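Local structure of possible adenyl cyclase-associated protein (Cryptosporidium parvum, 2B0R) at residues A[90-104]-A[108-122]. The protein probably binds and sequesters monomeric actin, as a member of the cyclase-associated protein family. Residues are numbered along the deposited sequence; the frame is centred on the assembly and turned at random.
Sequences KVNSIFIENCVGCIF and GVISSIEIVNCDDIK
I121 CG2 lies at the edge of the F104 ring, nearly in plane, 3.6 Å from CE1; within 90-104, I96 CD1 sits over the centre of one face, 4.0 Å above the ring. The F95 ring, on the other side of strand 93-97, takes E114 CB at its edge in plane; the E114 side chain slants past, its carboxylate turned 73° from the ring, and V116 CG2 meets F95 CE1 obliquely at 3.6 Å. With CG of F95 trans to the backbone N (chi1 177°), the ring reaches both neighbours. Strands 93-97 and 112-116 run parallel, 7° apart, laced by backbone bonds from I94 N to S112 O through to N98 N to V116 O. The chain turns at N98, across from C118, pairs again at V100 and D119 (D119 N on C99 O, G101 N on D119 O), turns once more at G101, across from D120, and pairs from C102 and I121 onward: two successive coils of the right-handed CAP C-terminal beta-helix. I94, I96, I113 and I115 point inward, I96 CD1 lying 4.0 Å from I113 CG2. I121 CD1 sits 4.0 Å from C99 CB and 3.8 Å from C102 CB; C118 SG accepts a weak bond from C99 N. R35 and N138 hold the D119 carboxylate. N92 O takes two donors from S111: N, nearly straight on at 2.9 Å, and OG, from above the carbonyl plane at 3.2 Å.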
loop_
_atom_site.group_PDB
_atom_site.type_symbol
_atom_site.label_atom_id
_atom_site.label_comp_id
_atom_site.label_asym_id
_atom_site.label_seq_id
_atom_site.Cartn_x
_atom_site.Cartn_y
_atom_site.Cartn_z
ATOM N N LYS A 90 21.826 3.241 -21.161
ATOM C CA LYS A 90 21.882 2.542 -19.894
ATOM C C LYS A 90 22.601 3.450 -18.907
ATOM O O LYS A 90 23.679 3.994 -19.189
ATOM C CB LYS A 90 22.597 1.194 -20.034
ATOM C CG LYS A 90 22.388 0.259 -18.862
ATOM C CD LYS A 90 22.771 -1.156 -19.204
ATOM C CE LYS A 90 22.846 -2.008 -17.966
ATOM N NZ LYS A 90 23.358 -3.399 -18.261
ATOM N N VAL A 91 21.962 3.639 -17.766
ATOM C CA VAL A 91 22.471 4.484 -16.701
ATOM C C VAL A 91 22.581 3.652 -15.437
ATOM O O VAL A 91 22.175 2.473 -15.406
ATOM C CB VAL A 91 21.513 5.669 -16.450
ATOM C CG1 VAL A 91 21.600 6.660 -17.584
ATOM C CG2 VAL A 91 20.085 5.168 -16.340
ATOM N N ASN A 92 23.092 4.263 -14.376
ATOM C CA ASN A 92 23.204 3.548 -13.116
ATOM C C ASN A 92 21.868 3.072 -12.571
ATOM O O ASN A 92 21.691 1.889 -12.233
ATOM C CB ASN A 92 23.889 4.400 -12.052
ATOM C CG ASN A 92 24.248 3.591 -10.843
ATOM O OD1 ASN A 92 23.602 3.682 -9.824
ATOM N ND2 ASN A 92 25.232 2.741 -10.982
ATOM N N SER A 93 20.947 4.019 -12.476
ATOM C CA SER A 93 19.669 3.820 -11.841
ATOM C C SER A 93 18.815 5.003 -12.210
ATOM O O SER A 93 19.318 6.029 -12.669
ATOM C CB SER A 93 19.839 3.766 -10.315
ATOM O OG SER A 93 20.317 5.011 -9.813
ATOM N N ILE A 94 17.529 4.883 -11.991
ATOM C CA ILE A 94 16.635 5.961 -12.301
ATOM C C ILE A 94 15.678 6.137 -11.126
ATOM O O ILE A 94 15.169 5.153 -10.585
ATOM C CB ILE A 94 15.795 5.641 -13.583
ATOM C CG1 ILE A 94 16.702 5.415 -14.800
ATOM C CG2 ILE A 94 14.748 6.748 -13.830
ATOM C CD1 ILE A 94 15.942 4.981 -16.090
ATOM N N PHE A 95 15.423 7.383 -10.761
ATOM C CA PHE A 95 14.489 7.710 -9.697
ATOM C C PHE A 95 13.315 8.517 -10.308
ATOM O O PHE A 95 13.549 9.536 -10.963
ATOM C CB PHE A 95 15.234 8.489 -8.572
ATOM C CG PHE A 95 14.346 8.940 -7.433
ATOM C CD1 PHE A 95 13.711 8.008 -6.602
ATOM C CD2 PHE A 95 14.154 10.302 -7.174
ATOM C CE1 PHE A 95 12.889 8.417 -5.537
ATOM C CE2 PHE A 95 13.335 10.726 -6.096
ATOM C CZ PHE A 95 12.703 9.775 -5.281
ATOM N N ILE A 96 12.072 8.048 -10.120
ATOM C CA ILE A 96 10.886 8.733 -10.675
ATOM C C ILE A 96 9.918 9.083 -9.567
ATOM O O ILE A 96 9.398 8.206 -8.880
ATOM C CB ILE A 96 10.152 7.882 -11.707
ATOM C CG1 ILE A 96 11.066 7.542 -12.895
ATOM C CG2 ILE A 96 8.931 8.600 -12.201
ATOM C CD1 ILE A 96 10.590 6.315 -13.693
ATOM N N GLU A 97 9.686 10.378 -9.371
ATOM C CA GLU A 97 8.782 10.828 -8.309
ATOM C C GLU A 97 7.706 11.801 -8.767
ATOM O O GLU A 97 7.960 12.712 -9.593
ATOM C CB GLU A 97 9.530 11.452 -7.147
ATOM C CG GLU A 97 8.578 11.669 -5.990
ATOM C CD GLU A 97 9.173 12.373 -4.811
ATOM O OE1 GLU A 97 10.357 12.794 -4.860
ATOM O OE2 GLU A 97 8.427 12.511 -3.814
ATOM N N ASN A 98 6.502 11.593 -8.223
ATOM C CA ASN A 98 5.407 12.524 -8.382
ATOM C C ASN A 98 5.105 12.756 -9.863
ATOM O O ASN A 98 5.163 13.880 -10.359
ATOM C CB ASN A 98 5.744 13.845 -7.655
ATOM C CG ASN A 98 4.558 14.787 -7.577
ATOM O OD1 ASN A 98 3.419 14.374 -7.785
ATOM N ND2 ASN A 98 4.823 16.068 -7.298
ATOM N N CYS A 99 4.816 11.688 -10.580
ATOM C CA CYS A 99 4.516 11.825 -11.977
ATOM C C CYS A 99 3.161 11.205 -12.245
ATOM O O CYS A 99 2.774 10.233 -11.569
ATOM C CB CYS A 99 5.625 11.195 -12.826
ATOM S SG CYS A 99 7.172 12.126 -12.748
ATOM N N VAL A 100 2.412 11.773 -13.194
ATOM C CA VAL A 100 1.043 11.346 -13.381
ATOM C C VAL A 100 0.682 11.174 -14.839
ATOM O O VAL A 100 0.870 12.062 -15.642
ATOM C CB VAL A 100 0.042 12.287 -12.661
ATOM C CG1 VAL A 100 -1.400 11.739 -12.770
ATOM C CG2 VAL A 100 0.404 12.421 -11.169
ATOM N N GLY A 101 0.153 10.008 -15.170
ATOM C CA GLY A 101 -0.152 9.673 -16.551
ATOM C C GLY A 101 1.048 9.943 -17.421
ATOM O O GLY A 101 0.951 10.691 -18.401
ATOM N N CYS A 102 2.200 9.389 -17.035
ATOM C CA CYS A 102 3.407 9.500 -17.869
ATOM C C CYS A 102 3.752 8.168 -18.483
ATOM O O CYS A 102 3.267 7.131 -18.011
ATOM C CB CYS A 102 4.571 10.015 -17.066
ATOM S SG CYS A 102 4.486 11.768 -16.851
ATOM N N ILE A 103 4.547 8.205 -19.558
ATOM C CA ILE A 103 5.081 7.000 -20.210
ATOM C C ILE A 103 6.569 7.145 -20.265
ATOM O O ILE A 103 7.082 8.218 -20.629
ATOM C CB ILE A 103 4.550 6.813 -21.631
ATOM C CG1 ILE A 103 3.018 6.642 -21.616
ATOM C CG2 ILE A 103 5.217 5.593 -22.317
ATOM C CD1 ILE A 103 2.351 6.855 -22.995
ATOM N N PHE A 104 7.274 6.084 -19.881
ATOM C CA PHE A 104 8.723 6.108 -19.886
ATOM C C PHE A 104 9.227 4.999 -20.773
ATOM O O PHE A 104 8.776 3.858 -20.644
ATOM C CB PHE A 104 9.286 5.936 -18.460
ATOM C CG PHE A 104 8.841 7.002 -17.498
ATOM C CD1 PHE A 104 7.707 6.820 -16.704
ATOM C CD2 PHE A 104 9.540 8.179 -17.382
ATOM C CE1 PHE A 104 7.291 7.812 -15.818
ATOM C CE2 PHE A 104 9.129 9.163 -16.518
ATOM C CZ PHE A 104 8.005 8.983 -15.736
ATOM N N GLY A 108 18.200 0.438 -19.994
ATOM C CA GLY A 108 18.209 -0.349 -18.793
ATOM C C GLY A 108 18.954 0.356 -17.691
ATOM O O GLY A 108 19.386 1.495 -17.852
ATOM N N VAL A 109 19.114 -0.332 -16.562
ATOM C CA VAL A 109 19.911 0.204 -15.438
ATOM C C VAL A 109 20.882 -0.820 -14.830
ATOM O O VAL A 109 20.680 -2.012 -14.902
ATOM C CB VAL A 109 19.000 0.803 -14.336
ATOM C CG1 VAL A 109 18.167 1.938 -14.911
ATOM C CG2 VAL A 109 18.081 -0.229 -13.788
ATOM N N ILE A 110 21.959 -0.332 -14.248
ATOM C CA ILE A 110 22.872 -1.164 -13.513
ATOM C C ILE A 110 22.146 -1.735 -12.291
ATOM O O ILE A 110 22.197 -2.943 -12.015
ATOM C CB ILE A 110 24.153 -0.356 -13.102
ATOM C CG1 ILE A 110 25.004 -0.014 -14.346
ATOM C CG2 ILE A 110 24.999 -1.122 -12.018
ATOM C CD1 ILE A 110 25.624 -1.253 -15.025
ATOM N N SER A 111 21.439 -0.890 -11.562
ATOM C CA SER A 111 20.809 -1.411 -10.352
ATOM C C SER A 111 19.298 -1.329 -10.412
ATOM O O SER A 111 18.631 -2.332 -10.725
ATOM C CB SER A 111 21.392 -0.764 -9.089
ATOM O OG SER A 111 21.476 0.626 -9.276
ATOM N N SER A 112 18.731 -0.156 -10.159
ATOM C CA SER A 112 17.297 -0.133 -9.999
ATOM C C SER A 112 16.556 1.079 -10.580
ATOM O O SER A 112 17.149 2.118 -10.848
ATOM C CB SER A 112 16.978 -0.279 -8.514
ATOM O OG SER A 112 17.240 0.948 -7.879
ATOM N N ILE A 113 15.248 0.923 -10.770
ATOM C CA ILE A 113 14.391 2.074 -10.996
ATOM C C ILE A 113 13.461 2.194 -9.824
ATOM O O ILE A 113 12.823 1.225 -9.399
ATOM C CB ILE A 113 13.572 1.961 -12.306
ATOM C CG1 ILE A 113 14.521 1.939 -13.514
ATOM C CG2 ILE A 113 12.523 3.122 -12.397
ATOM C CD1 ILE A 113 13.924 1.351 -14.711
ATOM N N GLU A 114 13.387 3.390 -9.305
ATOM C CA GLU A 114 12.652 3.659 -8.122
ATOM C C GLU A 114 11.471 4.528 -8.499
ATOM O O GLU A 114 11.636 5.636 -9.081
ATOM C CB GLU A 114 13.564 4.403 -7.171
ATOM C CG GLU A 114 13.201 4.332 -5.710
ATOM C CD GLU A 114 14.367 4.809 -4.831
ATOM O OE1 GLU A 114 14.102 5.473 -3.799
ATOM O OE2 GLU A 114 15.552 4.529 -5.194
ATOM N N ILE A 115 10.277 4.037 -8.187
ATOM C CA ILE A 115 9.059 4.796 -8.481
ATOM C C ILE A 115 8.361 5.167 -7.164
ATOM O O ILE A 115 8.014 4.305 -6.373
ATOM C CB ILE A 115 8.149 4.054 -9.531
ATOM C CG1 ILE A 115 9.006 3.638 -10.742
ATOM C CG2 ILE A 115 7.007 4.946 -9.956
ATOM C CD1 ILE A 115 8.279 3.039 -11.904
ATOM N N VAL A 116 8.214 6.452 -6.919
ATOM C CA VAL A 116 7.620 6.924 -5.661
ATOM C C VAL A 116 6.516 7.953 -5.883
ATOM O O VAL A 116 6.708 8.957 -6.604
ATOM C CB VAL A 116 8.661 7.599 -4.735
ATOM C CG1 VAL A 116 8.046 7.837 -3.351
ATOM C CG2 VAL A 116 9.879 6.760 -4.616
ATOM N N ASN A 117 5.377 7.725 -5.234
ATOM C CA ASN A 117 4.255 8.670 -5.290
ATOM C C ASN A 117 3.878 8.982 -6.740
ATOM O O ASN A 117 3.828 10.166 -7.142
ATOM C CB ASN A 117 4.609 9.968 -4.547
ATOM C CG ASN A 117 3.387 10.723 -4.088
ATOM O OD1 ASN A 117 3.055 11.791 -4.623
ATOM N ND2 ASN A 117 2.702 10.177 -3.081
ATOM N N CYS A 118 3.642 7.937 -7.536
ATOM C CA CYS A 118 3.251 8.162 -8.904
ATOM C C CYS A 118 1.894 7.562 -9.205
ATOM O O CYS A 118 1.490 6.590 -8.574
ATOM C CB CYS A 118 4.295 7.591 -9.855
ATOM S SG CYS A 118 5.748 8.548 -9.920
ATOM N N ASP A 119 1.204 8.126 -10.191
ATOM C CA ASP A 119 -0.075 7.590 -10.607
ATOM C C ASP A 119 -0.129 7.503 -12.114
ATOM O O ASP A 119 0.401 8.369 -12.811
ATOM C CB ASP A 119 -1.239 8.429 -10.052
ATOM C CG ASP A 119 -1.361 8.328 -8.541
ATOM O OD1 ASP A 119 -0.985 9.286 -7.820
ATOM O OD2 ASP A 119 -1.805 7.256 -8.072
ATOM N N ASP A 120 -0.748 6.428 -12.599
ATOM C CA ASP A 120 -0.978 6.217 -14.008
ATOM C C ASP A 120 0.354 6.257 -14.785
ATOM O O ASP A 120 0.604 7.144 -15.593
ATOM C CB ASP A 120 -2.016 7.249 -14.514
ATOM C CG ASP A 120 -2.435 7.025 -15.970
ATOM O OD1 ASP A 120 -2.571 5.852 -16.394
ATOM O OD2 ASP A 120 -2.639 8.048 -16.683
ATOM N N ILE A 121 1.194 5.267 -14.539
ATOM C CA ILE A 121 2.559 5.268 -15.086
ATOM C C ILE A 121 2.797 4.045 -15.955
ATOM O O ILE A 121 2.395 2.937 -15.596
ATOM C CB ILE A 121 3.612 5.361 -13.949
ATOM C CG1 ILE A 121 3.373 6.636 -13.146
ATOM C CG2 ILE A 121 5.024 5.357 -14.492
ATOM C CD1 ILE A 121 3.551 7.937 -13.992
ATOM N N LYS A 122 3.426 4.246 -17.101
ATOM C CA LYS A 122 3.760 3.129 -17.968
ATOM C C LYS A 122 5.230 3.162 -18.186
ATOM O O LYS A 122 5.753 4.175 -18.660
ATOM C CB LYS A 122 3.060 3.246 -19.311
ATOM C CG LYS A 122 1.528 3.170 -19.244
ATOM C CD LYS A 122 0.976 2.994 -20.645
ATOM C CE LYS A 122 -0.323 2.204 -20.643
ATOM N NZ LYS A 122 -1.412 3.050 -20.127
#